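Local coordinates for protein aspartate-semialdehyde dehydrogenase (Cryptococcus neoformans var. neoformans JEC21, PDB 5CEF) that catalyses the NADPH-dependent reductive dephosphorylation of 4-phospho-L-aspartate to its semialdehyde, the second step on the route to methionine and threonine, at residues L290-A295 against S353-E358; L125-V130 against T154-S159; P7-G12 against P32-H37. One frame throughout, in Å; residues are numbered along the deposited sequence.

From the N terminus, contact 3 closes the first loop: strand 9-14 pairs with strand 34-40 after the chain has passed through helix 19-29. Contact 2 comes next, joining the edge strand 125-126 of the same parallel sheet to strand 151-155, about 22 Å from contact 3 (centre to centre). Contact 1 closes last along the chain, where helix 349-362 meets the loop 290-295 that follows helix 286-289. The three loops follow one another in series, none nesting or crossing. Contact 1 nevertheless touches both others: Asn356 probably hydrogen-bonds Ile126, while Pro293 and Glu358 pack on Tyr33. Helix 349-362 thus touches both strand pairs of the nucleotide-binding sheet.

Contact 1. Residues L290-A295 against S353-E358; sequences LGVPSA and SIINAE
Ser294 and Glu358 carry the polar heart of this contact, for the carboxylate grips backbone and side chain of the serine together. The Ser294 N-H points at a syn lone pair of Glu358 OE1 (N to OE1 2.8 Å, angle at H 160°). Its hydroxyl OG gives a second bond to Glu358 OE2, 2.6 Å long, reaching OE2 from its syn side but 30° out of the carboxylate plane. OE2 is also hydrogen-bonded by His31 NE2, which probably helps to stabilise the buried negative charge. With CG beside its own backbone N (chi1 -63°) and an extended chain beyond, Glu358 is long enough to span from the helix to the loop.

Apolar contacts flank this pair. Val292 CG1 rests on Glu358 CB at 3.7 Å, and its CG2 meets Ile355 CG2 at 4.2 Å, the two branched side chains crossing nearly at right angles. Ile355 CG1 lies 3.6 Å from Ser294 CB.

Local turns shape the loop. Gly291, at positive phi, ends helix 286-289 in a Schellman motif; Pro293, whose ring restricts phi, suits the second position of a type I turn from Val292 to Ala295. This is a Schellman-terminated helix end and its following type I turn, held by a glutamate of helix 349-362.

Contact 2. Residues L125-V130 against T154-S159; sequences LIVPLV and TNANCS
Leu125 pairs with Thr154 in a parallel bridge, their side chains on the same face of the sheet. Leu125 CG stands anti to the backbone N (chi1 166°), and chi2 then swings CD1 toward the neighbouring strand, 3.4 Å from Thr154 OG1 and 3.9 Å from Ala156 CB. The threonine hydroxyl is itself hydrogen-bonded to Pro124 O, so a polar group is accommodated beside leucine.

At Ile126 the backbone takes over: its N donates to Thr154 O (2.9 Å, angle at H 161°), nearly in line with the C=O bond. Ile126 O probably accepts a hydrogen bond from the side-chain ND2 of Asn356 in helix 349-362. Val127 follows, its CG2 meeting Ala156 CB at 3.8 Å; the small alanine lets both this valine and Leu125 close in on one methyl. Pro128 lies in the loop beyond the short strand, its CD 4.2 Å from Asn155 OD1, while Asn155 ND2 bonds Asn113.

Beyond Ala156, Asn157 N-caps helix 158-174, whose first turn carries Cys158, the predicted acyl-thioester nucleophile. The pair closes the beta-alpha-beta unit of strand 125-126, helix 138-145 and strand 151-155. Helix 212-224 packs on Leu125 and Val127, and helix 349-362 packs on Pro128 and Asn155.

Contact 3. Residues P7-G12 against P32-H37; sequences PQIKVG and PYFALH
Val11 and Phe34 meet in the tightly packed half of this contact, where Val11 CG1 comes 3.4 Å from Phe34 CD1 and the two side chains cross at about a right angle. The valine sets CG1 beside its backbone N (chi1 -53°), directing that methyl at the ring. Ile9 adds its CB to the same ring atom at 4.1 Å, and its CD1 lies alongside Tyr33. Tyr33 CE1 in turn sits over the centre of one face of the Phe34 ring. Branched and aromatic residues suit this buried face, which Leu28 of helix 19-29 and Ala357 and Val361 of helix 349-362 cover.

Four backbone hydrogen bonds join the parallel strands, among them Ile9 N to Tyr33 O (2.8 Å) and His37 N to Val11 O (2.9 Å). Strand 9-14, helix 19-29 and strand 34-40 form the first beta-alpha-beta unit of the Rossmann fold; Thr17 to Val20, in its crossover, probably bind NADP(+), as in relatives.

The face of Lys10 and Ala35 lies nearer solvent, with Lys10 itself exposed. Lys10 lays its aliphatic chain over the imidazole of His37, a CH-pi contact with CD 3.5 Å from the ring centroid and 2° off its normal. Gln8 OE1 merely approaches Ala35 CB, at 3.7 Å.

Contact 1. Residues L290-A295 against S353-E358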
loop_
_atom_site.group_PDB
_atom_site.type_symbol
_atom_site.label_atom_id
_atom_site.label_comp_id
_atom_site.label_asym_id
_atom_site.label_seq_id
_atom_site.Cartn_x
_atom_site.Cartn_y
_atom_site.Cartn_z
ATOM N N LEU A 290 -34.350 -17.081 16.121
ATOM C CA LEU A 290 -34.080 -17.723 17.388
ATOM C C LEU A 290 -33.517 -16.756 18.427
ATOM O O LEU A 290 -33.431 -17.097 19.588
ATOM C CB LEU A 290 -33.107 -18.881 17.185
ATOM C CG LEU A 290 -33.679 -20.097 16.451
ATOM C CD1 LEU A 290 -32.574 -21.082 16.113
ATOM C CD2 LEU A 290 -34.762 -20.799 17.253
ATOM N N GLY A 291 -33.074 -15.584 18.001
ATOM C CA GLY A 291 -32.489 -14.628 18.900
ATOM C C GLY A 291 -31.208 -15.083 19.596
ATOM O O GLY A 291 -30.946 -14.648 20.708
ATOM N N VAL A 292 -30.385 -15.925 18.965
ATOM C CA VAL A 292 -29.113 -16.289 19.584
ATOM C C VAL A 292 -28.282 -15.030 19.815
ATOM O O VAL A 292 -28.358 -14.060 19.053
ATOM C CB VAL A 292 -28.296 -17.359 18.818
ATOM C CG1 VAL A 292 -29.027 -18.701 18.801
ATOM C CG2 VAL A 292 -27.937 -16.907 17.412
ATOM N N PRO A 293 -27.514 -15.024 20.907
ATOM C CA PRO A 293 -26.825 -13.800 21.315
ATOM C C PRO A 293 -25.809 -13.224 20.319
ATOM O O PRO A 293 -25.649 -12.009 20.275
ATOM C CB PRO A 293 -26.104 -14.177 22.599
ATOM C CG PRO A 293 -26.362 -15.616 22.841
ATOM C CD PRO A 293 -27.337 -16.144 21.834
ATOM N N SER A 294 -25.136 -14.058 19.537
ATOM C CA SER A 294 -24.085 -13.571 18.667
ATOM C C SER A 294 -24.570 -13.246 17.249
ATOM O O SER A 294 -23.789 -12.814 16.415
ATOM C CB SER A 294 -22.921 -14.577 18.621
ATOM O OG SER A 294 -22.214 -14.622 19.852
ATOM N N ALA A 295 -25.860 -13.429 16.978
ATOM C CA ALA A 295 -26.436 -13.108 15.661
ATOM C C ALA A 295 -26.619 -11.617 15.520
ATOM O O ALA A 295 -26.937 -10.947 16.492
ATOM C CB ALA A 295 -27.780 -13.809 15.475
ATOM N N SER A 353 -18.384 -20.043 14.047
ATOM C CA SER A 353 -18.478 -21.291 14.795
ATOM C C SER A 353 -19.308 -21.113 16.064
ATOM O O SER A 353 -20.104 -21.982 16.426
ATOM C CB SER A 353 -17.090 -21.833 15.134
ATOM O OG SER A 353 -16.701 -22.756 14.147
ATOM N N ILE A 354 -19.136 -19.985 16.728
ATOM C CA ILE A 354 -19.851 -19.721 17.963
ATOM C C ILE A 354 -21.339 -19.576 17.717
ATOM O O ILE A 354 -22.146 -20.185 18.423
ATOM C CB ILE A 354 -19.301 -18.457 18.627
ATOM C CG1 ILE A 354 -17.955 -18.766 19.295
ATOM C CG2 ILE A 354 -20.294 -17.923 19.637
ATOM C CD1 ILE A 354 -17.125 -17.546 19.567
ATOM N N ILE A 355 -21.703 -18.825 16.678
ATOM C CA ILE A 355 -23.116 -18.669 16.315
ATOM C C ILE A 355 -23.722 -20.027 16.007
ATOM O O ILE A 355 -24.862 -20.312 16.425
ATOM C CB ILE A 355 -23.333 -17.734 15.132
ATOM C CG1 ILE A 355 -22.896 -16.322 15.494
ATOM C CG2 ILE A 355 -24.800 -17.685 14.784
ATOM C CD1 ILE A 355 -22.682 -15.398 14.320
ATOM N N ASN A 356 -22.971 -20.869 15.291
ATOM C CA ASN A 356 -23.433 -22.221 14.994
ATOM C C ASN A 356 -23.727 -22.958 16.271
ATOM O O ASN A 356 -24.748 -23.613 16.397
ATOM C CB ASN A 356 -22.394 -23.025 14.203
ATOM C CG ASN A 356 -22.469 -22.802 12.727
ATOM O OD1 ASN A 356 -23.349 -22.093 12.247
ATOM N ND2 ASN A 356 -21.536 -23.362 12.005
ATOM N N ALA A 357 -22.821 -22.870 17.215
ATOM C CA ALA A 357 -23.008 -23.553 18.482
ATOM C C ALA A 357 -24.205 -23.001 19.264
ATOM O O ALA A 357 -24.961 -23.769 19.829
ATOM C CB ALA A 357 -21.735 -23.448 19.314
ATOM N N GLU A 358 -24.388 -21.680 19.255
ATOM C CA GLU A 358 -25.538 -21.065 19.947
ATOM C C GLU A 358 -26.843 -21.649 19.394
ATOM O O GLU A 358 -27.724 -22.028 20.154
ATOM C CB GLU A 358 -25.536 -19.537 19.837
ATOM C CG GLU A 358 -24.339 -18.853 20.494
ATOM C CD GLU A 358 -24.283 -17.345 20.280
ATOM O OE1 GLU A 358 -25.136 -16.832 19.547
ATOM O OE2 GLU A 358 -23.408 -16.649 20.861
#

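Contact 2. Residues L125-V130 against T154-S159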
loop_
_atom_site.group_PDB
_atom_site.type_symbol
_atom_site.label_atom_id
_atom_site.label_comp_id
_atom_site.label_asym_id
_atom_site.label_seq_id
_atom_site.Cartn_x
_atom_site.Cartn_y
_atom_site.Cartn_z
ATOM N N LEU A 125 -22.176 -28.680 6.968
ATOM C CA LEU A 125 -21.276 -27.586 6.697
ATOM C C LEU A 125 -22.124 -26.328 6.735
ATOM O O LEU A 125 -22.872 -26.039 5.799
ATOM C CB LEU A 125 -20.671 -27.753 5.320
ATOM C CG LEU A 125 -19.947 -26.538 4.730
ATOM C CD1 LEU A 125 -18.811 -26.093 5.641
ATOM C CD2 LEU A 125 -19.408 -26.884 3.362
ATOM N N ILE A 126 -22.067 -25.611 7.847
ATOM C CA ILE A 126 -23.052 -24.598 8.141
ATOM C C ILE A 126 -22.483 -23.189 8.131
ATOM O O ILE A 126 -21.505 -22.890 8.796
ATOM C CB ILE A 126 -23.726 -24.887 9.478
ATOM C CG1 ILE A 126 -24.534 -26.182 9.367
ATOM C CG2 ILE A 126 -24.644 -23.736 9.859
ATOM C CD1 ILE A 126 -25.073 -26.732 10.680
ATOM N N VAL A 127 -23.095 -22.345 7.328
ATOM C CA VAL A 127 -22.995 -20.900 7.448
ATOM C C VAL A 127 -24.166 -20.493 8.301
ATOM O O VAL A 127 -25.312 -20.648 7.894
ATOM C CB VAL A 127 -23.123 -20.212 6.076
ATOM C CG1 VAL A 127 -23.218 -18.694 6.214
ATOM C CG2 VAL A 127 -21.938 -20.629 5.229
ATOM N N PRO A 128 -23.888 -20.001 9.506
ATOM C CA PRO A 128 -24.971 -19.785 10.483
ATOM C C PRO A 128 -26.093 -18.873 10.012
ATOM O O PRO A 128 -27.212 -19.009 10.502
ATOM C CB PRO A 128 -24.251 -19.157 11.689
ATOM C CG PRO A 128 -22.891 -18.730 11.177
ATOM C CD PRO A 128 -22.567 -19.698 10.080
ATOM N N LEU A 129 -25.822 -17.957 9.085
ATOM C CA LEU A 129 -26.875 -17.072 8.579
ATOM C C LEU A 129 -27.599 -17.619 7.354
ATOM O O LEU A 129 -28.402 -16.869 6.707
ATOM C CB LEU A 129 -26.350 -15.663 8.234
ATOM C CG LEU A 129 -25.486 -14.991 9.305
ATOM C CD1 LEU A 129 -25.058 -13.606 8.836
ATOM C CD2 LEU A 129 -26.228 -14.942 10.635
ATOM N N VAL A 130 -27.399 -18.904 7.081
ATOM C CA VAL A 130 -27.994 -19.507 5.920
ATOM C C VAL A 130 -28.641 -20.850 6.183
ATOM O O VAL A 130 -29.829 -20.984 5.930
ATOM C CB VAL A 130 -26.957 -19.689 4.824
ATOM C CG1 VAL A 130 -27.540 -20.459 3.655
ATOM C CG2 VAL A 130 -26.447 -18.340 4.357
ATOM N N THR A 154 -18.930 -28.598 10.650
ATOM C CA THR A 154 -17.891 -27.737 10.146
ATOM C C THR A 154 -18.474 -26.396 9.759
ATOM O O THR A 154 -19.558 -26.306 9.234
ATOM C CB THR A 154 -17.186 -28.304 8.919
ATOM O OG1 THR A 154 -18.163 -28.599 7.917
ATOM C CG2 THR A 154 -16.432 -29.541 9.272
ATOM N N ASN A 155 -17.725 -25.361 10.095
ATOM C CA ASN A 155 -18.009 -23.992 9.798
ATOM C C ASN A 155 -17.398 -23.683 8.443
ATOM O O ASN A 155 -16.327 -24.196 8.156
ATOM C CB ASN A 155 -17.313 -23.196 10.889
ATOM C CG ASN A 155 -17.555 -21.727 10.770
ATOM O OD1 ASN A 155 -18.669 -21.296 10.493
ATOM N ND2 ASN A 155 -16.489 -20.949 10.898
ATOM N N ALA A 156 -18.065 -22.925 7.579
ATOM C CA ALA A 156 -17.433 -22.542 6.311
ATOM C C ALA A 156 -16.516 -21.302 6.485
ATOM O O ALA A 156 -16.654 -20.534 7.445
ATOM C CB ALA A 156 -18.471 -22.245 5.260
ATOM N N ASN A 157 -15.587 -21.107 5.563
ATOM C CA ASN A 157 -14.670 -19.957 5.650
ATOM C C ASN A 157 -15.322 -18.610 5.284
ATOM O O ASN A 157 -16.507 -18.565 4.877
ATOM C CB ASN A 157 -13.437 -20.208 4.780
ATOM C CG ASN A 157 -13.733 -20.161 3.264
ATOM O OD1 ASN A 157 -14.805 -19.735 2.798
ATOM N ND2 ASN A 157 -12.766 -20.632 2.487
ATOM N N CYS A 158 -14.550 -17.524 5.366
ATOM C CA CYS A 158 -15.101 -16.182 5.199
ATOM C C CYS A 158 -15.484 -15.843 3.758
ATOM O O CYS A 158 -16.533 -15.245 3.511
ATOM C CB CYS A 158 -14.165 -15.093 5.803
ATOM S SG CYS A 158 -13.532 -15.464 7.442
ATOM N N SER A 159 -14.693 -16.237 2.779
ATOM C CA SER A 159 -14.999 -15.829 1.403
ATOM C C SER A 159 -16.243 -16.575 0.876
ATOM O O SER A 159 -17.097 -15.992 0.191
ATOM C CB SER A 159 -13.811 -16.062 0.464
ATOM O OG SER A 159 -13.529 -17.451 0.346
#

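Contact 3. Residues P7-G12 against P32-H37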
loop_
_atom_site.group_PDB
_atom_site.type_symbol
_atom_site.label_atom_id
_atom_site.label_comp_id
_atom_site.label_asym_id
_atom_site.label_seq_id
_atom_site.Cartn_x
_atom_site.Cartn_y
_atom_site.Cartn_z
ATOM N N PRO A 7 -28.019 -21.281 31.755
ATOM C CA PRO A 7 -26.971 -21.812 32.624
ATOM C C PRO A 7 -25.677 -21.983 31.823
ATOM O O PRO A 7 -25.717 -22.217 30.624
ATOM C CB PRO A 7 -27.551 -23.148 33.155
ATOM C CG PRO A 7 -29.007 -23.080 32.856
ATOM C CD PRO A 7 -29.151 -22.208 31.622
ATOM N N GLN A 8 -24.543 -21.800 32.481
ATOM C CA GLN A 8 -23.262 -21.920 31.831
ATOM C C GLN A 8 -23.070 -23.267 31.177
ATOM O O GLN A 8 -23.639 -24.239 31.624
ATOM C CB GLN A 8 -22.128 -21.614 32.795
ATOM C CG GLN A 8 -22.086 -20.111 33.006
ATOM C CD GLN A 8 -21.093 -19.708 34.043
ATOM O OE1 GLN A 8 -19.991 -20.245 34.098
ATOM N NE2 GLN A 8 -21.484 -18.759 34.901
ATOM N N ILE A 9 -22.307 -23.269 30.080
ATOM C CA ILE A 9 -21.909 -24.486 29.358
ATOM C C ILE A 9 -20.392 -24.486 29.148
ATOM O O ILE A 9 -19.826 -23.532 28.596
ATOM C CB ILE A 9 -22.598 -24.589 27.999
ATOM C CG1 ILE A 9 -24.094 -24.662 28.207
ATOM C CG2 ILE A 9 -22.134 -25.826 27.254
ATOM C CD1 ILE A 9 -24.873 -24.630 26.921
ATOM N N LYS A 10 -19.740 -25.519 29.676
ATOM C CA LYS A 10 -18.292 -25.550 29.684
ATOM C C LYS A 10 -17.821 -25.853 28.281
ATOM O O LYS A 10 -18.378 -26.732 27.630
ATOM C CB LYS A 10 -17.784 -26.606 30.640
ATOM C CG LYS A 10 -18.061 -26.315 32.091
ATOM C CD LYS A 10 -17.531 -27.421 32.997
ATOM C CE LYS A 10 -17.616 -27.068 34.478
ATOM N NZ LYS A 10 -18.982 -27.266 35.053
ATOM N N VAL A 11 -16.855 -25.082 27.790
ATOM C CA VAL A 11 -16.360 -25.283 26.421
ATOM C C VAL A 11 -14.850 -25.414 26.314
ATOM O O VAL A 11 -14.104 -24.913 27.156
ATOM C CB VAL A 11 -16.778 -24.168 25.450
ATOM C CG1 VAL A 11 -18.276 -23.968 25.488
ATOM C CG2 VAL A 11 -16.053 -22.873 25.731
ATOM N N GLY A 12 -14.436 -26.111 25.255
ATOM C CA GLY A 12 -13.037 -26.305 24.936
ATOM C C GLY A 12 -12.610 -25.540 23.702
ATOM O O GLY A 12 -13.429 -25.243 22.825
ATOM N N PRO A 32 -22.115 -14.705 27.099
ATOM C CA PRO A 32 -23.062 -14.803 28.243
ATOM C C PRO A 32 -23.264 -16.180 28.879
ATOM O O PRO A 32 -23.684 -16.223 29.993
ATOM C CB PRO A 32 -24.373 -14.295 27.658
ATOM C CG PRO A 32 -24.216 -14.516 26.209
ATOM C CD PRO A 32 -22.792 -14.253 25.884
ATOM N N TYR A 33 -23.001 -17.279 28.183
ATOM C CA TYR A 33 -23.108 -18.607 28.807
ATOM C C TYR A 33 -22.053 -19.669 28.530
ATOM O O TYR A 33 -21.989 -20.653 29.255
ATOM C CB TYR A 33 -24.484 -19.194 28.512
ATOM C CG TYR A 33 -24.861 -19.424 27.073
ATOM C CD1 TYR A 33 -24.395 -20.552 26.367
ATOM C CD2 TYR A 33 -25.818 -18.638 26.458
ATOM C CE1 TYR A 33 -24.812 -20.813 25.071
ATOM C CE2 TYR A 33 -26.255 -18.912 25.164
ATOM C CZ TYR A 33 -25.754 -19.988 24.472
ATOM O OH TYR A 33 -26.157 -20.256 23.175
ATOM N N PHE A 34 -21.307 -19.546 27.440
ATOM C CA PHE A 34 -20.223 -20.490 27.131
ATOM C C PHE A 34 -19.039 -20.126 27.999
ATOM O O PHE A 34 -18.632 -18.942 28.031
ATOM C CB PHE A 34 -19.789 -20.369 25.672
ATOM C CG PHE A 34 -20.691 -21.042 24.689
ATOM C CD1 PHE A 34 -21.155 -22.330 24.906
ATOM C CD2 PHE A 34 -20.996 -20.428 23.493
ATOM C CE1 PHE A 34 -21.965 -22.971 23.982
ATOM C CE2 PHE A 34 -21.804 -21.053 22.562
ATOM C CZ PHE A 34 -22.294 -22.323 22.810
ATOM N N ALA A 35 -18.547 -21.088 28.765
ATOM C CA ALA A 35 -17.491 -20.800 29.775
ATOM C C ALA A 35 -16.206 -21.563 29.439
ATOM O O ALA A 35 -16.220 -22.788 29.342
ATOM C CB ALA A 35 -17.956 -21.164 31.185
ATOM N N LEU A 36 -15.134 -20.817 29.196
ATOM C CA LEU A 36 -13.865 -21.397 28.824
ATOM C C LEU A 36 -13.446 -22.331 29.895
ATOM O O LEU A 36 -13.346 -21.926 31.045
ATOM C CB LEU A 36 -12.815 -20.315 28.657
ATOM C CG LEU A 36 -12.933 -19.551 27.350
ATOM C CD1 LEU A 36 -12.164 -18.235 27.449
ATOM C CD2 LEU A 36 -12.451 -20.404 26.165
ATOM N N HIS A 37 -13.270 -23.594 29.542
ATOM C CA HIS A 37 -12.976 -24.612 30.529
ATOM C C HIS A 37 -11.712 -25.418 30.228
ATOM O O HIS A 37 -11.042 -25.868 31.150
ATOM C CB HIS A 37 -14.183 -25.547 30.651
ATOM C CG HIS A 37 -14.084 -26.509 31.783
ATOM N ND1 HIS A 37 -14.058 -26.108 33.110
ATOM C CD2 HIS A 37 -13.992 -27.861 31.788
ATOM C CE1 HIS A 37 -13.952 -27.174 33.878
ATOM N NE2 HIS A 37 -13.911 -28.252 33.103
#